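Local coordinates for PUA domain-containing protein (Archaeoglobus fulgidus DSM 4304, PDB 2Q07) that probably binds RNA and takes part in the tRNA modification that makes archaeosine, although its exact role has not been established, at residues A[63-68]-A[102-107]; A[116-121]-A[126-131]; A[141-146]-A[150-155]. All coordinates share one frame; numbering follows the deposited sequence.

Contact 1 of 3, residues A[63-68]-A[102-107]; sequences IIISSP and GWLKRF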
# COMPACT_ATOMS: atom_id res chain seq x y z
N ILE A 63 5.90 8.97 5.70
CA ILE A 63 6.73 8.01 5.01
C ILE A 63 7.63 7.41 6.08
O ILE A 63 8.27 8.14 6.83
CB ILE A 63 7.58 8.67 3.91
CG1 ILE A 63 6.67 9.16 2.78
CG2 ILE A 63 8.63 7.69 3.40
CD1 ILE A 63 7.39 9.88 1.68
N ILE A 64 7.63 6.09 6.18
CA ILE A 64 8.46 5.41 7.16
C ILE A 64 9.78 5.00 6.50
O ILE A 64 9.78 4.29 5.49
CB ILE A 64 7.75 4.13 7.70
CG1 ILE A 64 6.52 4.52 8.51
CG2 ILE A 64 8.73 3.30 8.54
CD1 ILE A 64 5.29 4.81 7.67
N ILE A 65 10.89 5.47 7.05
CA ILE A 65 12.20 5.11 6.48
C ILE A 65 12.67 3.79 7.08
O ILE A 65 12.69 3.62 8.30
CB ILE A 65 13.27 6.19 6.78
CG1 ILE A 65 12.87 7.53 6.15
CG2 ILE A 65 14.62 5.74 6.25
CD1 ILE A 65 13.77 8.68 6.53
N SER A 66 13.04 2.86 6.21
CA SER A 66 13.53 1.56 6.62
C SER A 66 14.64 1.12 5.66
O SER A 66 15.17 1.94 4.91
CB SER A 66 12.39 0.54 6.61
OG SER A 66 12.79 -0.68 7.21
N SER A 67 14.99 -0.16 5.69
CA SER A 67 16.02 -0.68 4.80
C SER A 67 15.72 -2.14 4.45
O SER A 67 15.56 -2.98 5.34
CB SER A 67 17.40 -0.58 5.46
OG SER A 67 18.40 -1.07 4.57
N PRO A 68 15.66 -2.46 3.15
CA PRO A 68 15.87 -1.55 2.02
C PRO A 68 14.63 -0.74 1.65
O PRO A 68 14.68 0.14 0.79
CB PRO A 68 16.25 -2.48 0.87
CG PRO A 68 16.27 -3.89 1.48
CD PRO A 68 15.38 -3.81 2.67
N GLY A 102 17.90 7.22 -2.59
CA GLY A 102 17.42 7.23 -3.96
C GLY A 102 15.92 7.05 -4.05
O GLY A 102 15.24 7.83 -4.72
N TRP A 103 15.40 6.03 -3.37
CA TRP A 103 13.96 5.78 -3.37
C TRP A 103 13.16 6.80 -2.59
O TRP A 103 12.09 7.24 -3.04
CB TRP A 103 13.67 4.36 -2.88
CG TRP A 103 13.94 3.35 -3.96
CD1 TRP A 103 14.95 2.43 -3.99
CD2 TRP A 103 13.25 3.23 -5.21
NE1 TRP A 103 14.94 1.75 -5.19
CE2 TRP A 103 13.91 2.23 -5.96
CE3 TRP A 103 12.15 3.89 -5.77
CZ2 TRP A 103 13.49 1.86 -7.25
CZ3 TRP A 103 11.74 3.53 -7.06
CH2 TRP A 103 12.41 2.52 -7.78
N LEU A 104 13.67 7.20 -1.42
CA LEU A 104 12.97 8.19 -0.61
C LEU A 104 12.76 9.47 -1.42
O LEU A 104 11.67 10.07 -1.37
CB LEU A 104 13.76 8.51 0.66
CG LEU A 104 13.19 9.68 1.50
CD1 LEU A 104 11.78 9.34 1.99
CD2 LEU A 104 14.11 9.97 2.68
N LYS A 105 13.80 9.88 -2.15
CA LYS A 105 13.73 11.08 -2.97
C LYS A 105 12.61 10.98 -4.00
O LYS A 105 11.90 11.95 -4.25
CB LYS A 105 15.05 11.33 -3.72
CG LYS A 105 14.98 12.60 -4.57
CD LYS A 105 16.33 13.09 -5.07
CE LYS A 105 16.78 12.35 -6.31
NZ LYS A 105 17.95 13.04 -6.93
N ARG A 106 12.47 9.80 -4.60
CA ARG A 106 11.43 9.56 -5.60
C ARG A 106 10.04 9.80 -5.06
O ARG A 106 9.22 10.42 -5.72
CB ARG A 106 11.55 8.14 -6.14
CG ARG A 106 12.89 7.89 -6.76
CD ARG A 106 12.86 6.75 -7.73
NE ARG A 106 14.18 6.51 -8.30
CZ ARG A 106 14.42 5.72 -9.33
NH1 ARG A 106 13.41 5.08 -9.91
NH2 ARG A 106 15.66 5.55 -9.77
N PHE A 107 9.77 9.30 -3.85
CA PHE A 107 8.46 9.49 -3.24
C PHE A 107 8.21 10.95 -2.87
O PHE A 107 7.11 11.46 -3.01
CB PHE A 107 8.32 8.61 -2.00
CG PHE A 107 8.01 7.17 -2.31
CD1 PHE A 107 8.93 6.17 -2.03
CD2 PHE A 107 6.78 6.81 -2.86
CE1 PHE A 107 8.64 4.83 -2.29
CE2 PHE A 107 6.48 5.47 -3.13
CZ PHE A 107 7.40 4.48 -2.84

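Contact 2 of 3, residues A[116-121]-A[126-131]; sequences VVAHVT and KVVERV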
# COMPACT_ATOMS: atom_id res chain seq x y z
N VAL A 116 9.34 18.90 3.97
CA VAL A 116 9.64 17.57 4.49
C VAL A 116 10.07 17.71 5.95
O VAL A 116 11.07 18.37 6.24
CB VAL A 116 10.82 16.91 3.69
CG1 VAL A 116 11.21 15.57 4.32
CG2 VAL A 116 10.44 16.73 2.24
N VAL A 117 9.30 17.13 6.87
CA VAL A 117 9.65 17.17 8.28
C VAL A 117 10.29 15.83 8.65
O VAL A 117 9.60 14.81 8.75
CB VAL A 117 8.42 17.37 9.19
CG1 VAL A 117 8.87 17.47 10.62
CG2 VAL A 117 7.65 18.60 8.78
N ALA A 118 11.60 15.84 8.85
CA ALA A 118 12.33 14.63 9.19
C ALA A 118 12.34 14.36 10.69
O ALA A 118 13.19 14.87 11.41
CB ALA A 118 13.75 14.72 8.67
N HIS A 119 11.41 13.54 11.17
CA HIS A 119 11.37 13.23 12.59
C HIS A 119 12.09 11.92 12.83
O HIS A 119 11.48 10.90 13.17
CB HIS A 119 9.93 13.12 13.09
CG HIS A 119 9.81 13.33 14.57
ND1 HIS A 119 9.99 14.56 15.16
CD2 HIS A 119 9.57 12.46 15.57
CE1 HIS A 119 9.87 14.44 16.47
NE2 HIS A 119 9.62 13.17 16.75
N VAL A 120 13.40 11.96 12.65
CA VAL A 120 14.24 10.78 12.81
C VAL A 120 15.61 11.20 13.32
O VAL A 120 15.96 12.38 13.26
CB VAL A 120 14.42 10.07 11.45
CG1 VAL A 120 13.11 9.47 10.99
CG2 VAL A 120 14.91 11.07 10.42
N THR A 121 16.38 10.23 13.79
CA THR A 121 17.71 10.53 14.32
C THR A 121 18.77 9.57 13.80
O THR A 121 18.46 8.57 13.16
CB THR A 121 17.72 10.47 15.86
OG1 THR A 121 17.29 9.17 16.29
CG2 THR A 121 16.78 11.53 16.45
N LYS A 126 21.06 10.78 8.14
CA LYS A 126 22.04 10.71 7.07
C LYS A 126 21.33 10.44 5.75
O LYS A 126 21.68 11.00 4.72
CB LYS A 126 23.06 9.61 7.33
CG LYS A 126 24.07 9.92 8.42
CD LYS A 126 25.13 8.83 8.49
CE LYS A 126 26.27 9.22 9.42
NZ LYS A 126 27.33 8.17 9.45
N VAL A 127 20.32 9.57 5.79
CA VAL A 127 19.56 9.25 4.59
C VAL A 127 18.87 10.53 4.10
O VAL A 127 19.01 10.92 2.95
CB VAL A 127 18.49 8.16 4.88
CG1 VAL A 127 17.50 8.08 3.74
CG2 VAL A 127 19.17 6.80 5.09
N VAL A 128 18.15 11.19 5.01
CA VAL A 128 17.43 12.42 4.68
C VAL A 128 18.38 13.52 4.22
O VAL A 128 18.11 14.25 3.26
CB VAL A 128 16.62 12.90 5.90
CG1 VAL A 128 15.84 14.16 5.56
CG2 VAL A 128 15.68 11.80 6.36
N GLU A 129 19.51 13.64 4.91
CA GLU A 129 20.49 14.65 4.55
C GLU A 129 20.91 14.52 3.10
O GLU A 129 21.11 15.52 2.42
CB GLU A 129 21.70 14.57 5.48
CG GLU A 129 21.47 15.30 6.80
CD GLU A 129 22.52 14.98 7.84
OE1 GLU A 129 23.72 14.96 7.49
OE2 GLU A 129 22.15 14.75 9.01
N ARG A 130 21.02 13.28 2.62
CA ARG A 130 21.38 13.04 1.23
C ARG A 130 20.33 13.60 0.28
O ARG A 130 20.67 14.19 -0.75
CB ARG A 130 21.52 11.54 0.95
CG ARG A 130 22.74 10.87 1.54
CD ARG A 130 24.04 11.36 0.88
NE ARG A 130 25.12 10.39 1.06
CZ ARG A 130 25.24 9.27 0.35
NH1 ARG A 130 24.35 8.97 -0.59
NH2 ARG A 130 26.25 8.43 0.58
N VAL A 131 19.07 13.41 0.62
CA VAL A 131 17.95 13.87 -0.20
C VAL A 131 17.72 15.38 -0.14
O VAL A 131 17.39 16.01 -1.15
CB VAL A 131 16.63 13.17 0.20
CG1 VAL A 131 15.51 13.63 -0.70
CG2 VAL A 131 16.79 11.66 0.14

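Contact 3 of 3, residues A[141-146]-A[150-155]; sequences YTAEKD and DESIER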
# COMPACT_ATOMS: atom_id res chain seq x y z
N TYR A 141 14.45 19.44 10.49
CA TYR A 141 14.69 18.32 11.39
C TYR A 141 14.11 18.64 12.76
O TYR A 141 14.41 19.68 13.34
CB TYR A 141 16.19 18.03 11.47
CG TYR A 141 16.80 17.71 10.12
CD1 TYR A 141 17.12 18.73 9.23
CD2 TYR A 141 16.98 16.39 9.71
CE1 TYR A 141 17.59 18.45 7.96
CE2 TYR A 141 17.46 16.10 8.44
CZ TYR A 141 17.76 17.13 7.56
OH TYR A 141 18.20 16.85 6.29
N THR A 142 13.27 17.75 13.28
CA THR A 142 12.61 18.00 14.55
C THR A 142 13.01 17.09 15.71
O THR A 142 12.52 17.24 16.82
CB THR A 142 11.08 17.89 14.37
OG1 THR A 142 10.76 16.67 13.70
CG2 THR A 142 10.55 19.07 13.55
N ALA A 143 13.91 16.14 15.45
CA ALA A 143 14.33 15.22 16.49
C ALA A 143 15.84 15.12 16.68
O ALA A 143 16.60 14.94 15.73
CB ALA A 143 13.75 13.84 16.20
N GLU A 144 16.27 15.24 17.93
CA GLU A 144 17.68 15.12 18.28
C GLU A 144 17.76 14.22 19.51
O GLU A 144 17.38 14.63 20.61
CB GLU A 144 18.28 16.50 18.58
CG GLU A 144 17.69 17.23 19.78
CD GLU A 144 18.41 18.53 20.09
OE1 GLU A 144 18.09 19.16 21.13
OE2 GLU A 144 19.28 18.93 19.30
N LYS A 145 18.24 13.00 19.31
CA LYS A 145 18.39 12.02 20.39
C LYS A 145 17.17 11.13 20.58
O LYS A 145 17.28 9.91 20.54
CB LYS A 145 18.69 12.69 21.74
CG LYS A 145 19.98 13.48 21.81
CD LYS A 145 20.16 14.07 23.21
CE LYS A 145 21.46 14.84 23.34
NZ LYS A 145 21.66 15.33 24.74
N ASP A 146 16.01 11.73 20.80
CA ASP A 146 14.79 10.97 21.05
C ASP A 146 13.61 11.52 20.25
O ASP A 146 13.29 12.70 20.34
CB ASP A 146 14.46 11.03 22.54
CG ASP A 146 13.59 9.88 23.01
OD1 ASP A 146 12.66 9.48 22.26
OD2 ASP A 146 13.83 9.38 24.13
N ASP A 150 9.83 15.41 25.10
CA ASP A 150 8.94 16.57 25.14
C ASP A 150 9.42 17.67 24.22
O ASP A 150 8.63 18.44 23.67
CB ASP A 150 8.82 17.13 26.56
CG ASP A 150 8.35 16.09 27.56
OD1 ASP A 150 7.42 15.31 27.23
OD2 ASP A 150 8.90 16.06 28.68
N GLU A 151 10.73 17.77 24.06
CA GLU A 151 11.32 18.78 23.20
C GLU A 151 11.08 18.43 21.73
O GLU A 151 10.75 19.30 20.93
CB GLU A 151 12.82 18.88 23.48
CG GLU A 151 13.54 19.90 22.64
CD GLU A 151 15.01 20.02 23.04
OE1 GLU A 151 15.28 20.55 24.14
OE2 GLU A 151 15.88 19.57 22.27
N SER A 152 11.24 17.15 21.39
CA SER A 152 11.02 16.71 20.03
C SER A 152 9.55 16.85 19.63
O SER A 152 9.26 17.28 18.52
CB SER A 152 11.47 15.26 19.85
OG SER A 152 12.88 15.18 19.75
N ILE A 153 8.63 16.48 20.51
CA ILE A 153 7.21 16.61 20.18
C ILE A 153 6.80 18.09 20.06
O ILE A 153 5.91 18.43 19.28
CB ILE A 153 6.29 15.89 21.19
CG1 ILE A 153 6.46 16.49 22.58
CG2 ILE A 153 6.59 14.39 21.18
CD1 ILE A 153 5.42 15.99 23.59
N GLU A 154 7.45 18.97 20.82
CA GLU A 154 7.11 20.39 20.71
C GLU A 154 7.62 20.94 19.38
O GLU A 154 6.93 21.72 18.72
CB GLU A 154 7.69 21.21 21.87
CG GLU A 154 6.88 21.11 23.16
CD GLU A 154 5.41 21.46 22.96
OE1 GLU A 154 5.12 22.54 22.40
OE2 GLU A 154 4.54 20.67 23.38
N ARG A 155 8.82 20.52 18.98
CA ARG A 155 9.39 20.95 17.70
C ARG A 155 8.52 20.42 16.56
O ARG A 155 8.29 21.10 15.56
CB ARG A 155 10.82 20.41 17.51
CG ARG A 155 11.90 21.11 18.30
CD ARG A 155 13.26 20.89 17.63
NE ARG A 155 14.33 21.70 18.21
CZ ARG A 155 15.01 21.36 19.30
NH1 ARG A 155 14.74 20.22 19.93
NH2 ARG A 155 15.96 22.17 19.77

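Contact 1 of 3, residues A[63-68]-A[102-107]
In the alpha/beta layer packing of the DUF5591 domain, whose family is grouped with the uracil-DNA-glycosylase-like folds, I63 and I65 of strand 61-65 meet L104 and F107 of helix 94-111. The strand is an inner member of a five-stranded mixed sheet. The axes of strand 63-65 and helix 102-107 approach to 10.6 Å and run almost exactly antiparallel, at 173°. All four touching side chains are buried and the contact is purely apolar.

L104 is the link between the two isoleucines. Its CG stands anti to the backbone N (chi1 172°), which directs the isobutyl fork at the sheet, and each methyl finds a different strand residue: CD1 reaches the branch methyl CG2 of I63 at 3.8 Å, whereas CD2 lies 4.1 Å from CD1 of I65. The CB of I65 does not aim at the helix; its extended CG1-CD1 arm carries the end methyl nearer to it, and V128 and Y124 of helix 123-132 also cover this side chain. F107 is held by V70, F18, A21 and L22, with Y25 edge-to-face on its ring, and offers its CB rather than its ring to the strand. I63 uses its other branch here: its arm is fully stretched, with chi2 178°, and its terminal CD1 rests 4.0 Å from CB of F107.

Contact 2 of 3, residues A[116-121]-A[126-131]
A118 and V120 touch V128 in the first half of a beta-alpha-beta unit, in which strand 115-118 leads through a short connection into helix 123-132 and on to the neighbouring parallel strand 138-141. The helix folds back over the sheet, and A118 and V128 have the closest CA atoms, 7.2 Å apart.

Apolar packing is all that joins the two segments. V128 points its whole isopropyl group at the strand: CG1 is anti to the backbone N (chi1 -179°) and CG2 lies beside that N, which brings both methyls against the single CB of A118. The small alanine side chain is consistent with the close approach of the helix. V120, beyond the end of the strand, closes over the valine from the loop side. L34 and Y141, from the two strands flanking 115-118, also touch V128.

Polar interactions keep to each segment or turn to other parts of the domain. H119 is the centre of an inverse gamma turn, in which V120 N makes a weak hydrogen bond to A118 O at 3.2 Å; the turn carries the chain from strand to loop and places V120 on the helix side. The imidazole of H119 leaves in another direction, and its NE2 is hydrogen-bonded to V147 O. On the helix, R130 N bonds to K126 O at 3.2 Å, and NH2 of R130 forms a salt bridge with E94.

At the interface itself, CB of A118 lies 3.8 Å from CG1 and 4.2 Å from CG2 of V128, and the latter methyl is also 4.2 Å from CG2 of V120.

Contact 3 of 3, residues A[141-146]-A[150-155]
R155, on helix 150-160, lies along T142 and reaches E144 with its guanidinium group, both partners belonging to the loop after strand 138-141. Its CB is 4.0 Å from CB of T142 and 3.7 Å from T142 O. The chain then runs extended from CG to NE; CG skirts the same carbonyl, and CD passes T142 O at 3.8 Å, leaving the aliphatic part against that carbonyl oxygen. At the tip, NH1 donates to E151 OE2, one helical turn earlier, at 2.7 Å. This salt bridge is nearly straight, 170° at the hydrogen, and the acceptor lies in the guanidinium plane, but the donor approaches from above the E151 carboxylate, 35° out of its plane. On the loop side the same NH1 is 3.7 Å from E144 OE1, a long salt bridge. The arginine charge thus sits with two carboxylates that come close together, and E144, E151 and R155 form a salt-bridge network.

Deeper in the contact, S152 OG donates to D146 O at 2.6 Å, the carbonyl carbon, oxygen and donor making an angle of 162°; it turns a buried hydroxyl into a tie across the loop. D146 O also receives a weak bond from S149 OG, and S149 OG, just before the helix, accepts S152 N. The methyl CG2 of T142 packs 3.6 Å from R155 O, while its OG1 is engaged by H119 instead. A143 lies against the serine.

The charged network on the outer side and a serine-to-carbonyl bond inside therefore fasten the strand-to-helix connection at the edge of an alpha/beta sheet, here in the DUF5591 domain.

In the fold
All three contacts lie in the DUF5591 domain; the chain, part of a longer protein, also holds pre-PUA and PUA domains, and the RNA binding assigned to the family would be expected of the PUA domain. Contacts 1 and 2 have centres 10 Å apart and share one hydrophobic layer: I65 CD1 meets V128 CG2 at 3.7 Å, and L104 CD2 packs on V127 CG1 at 4.0 Å, so helices 94-111 and 123-132 lie side by side on the sheet. Contact 3 is centred 13 Å from contact 2, and H119 ND1 and T142 OG1 join them by a probable hydrogen bond of 2.7 Å. Contacts 1 and 3 stay about 9 Å apart at their nearest atoms.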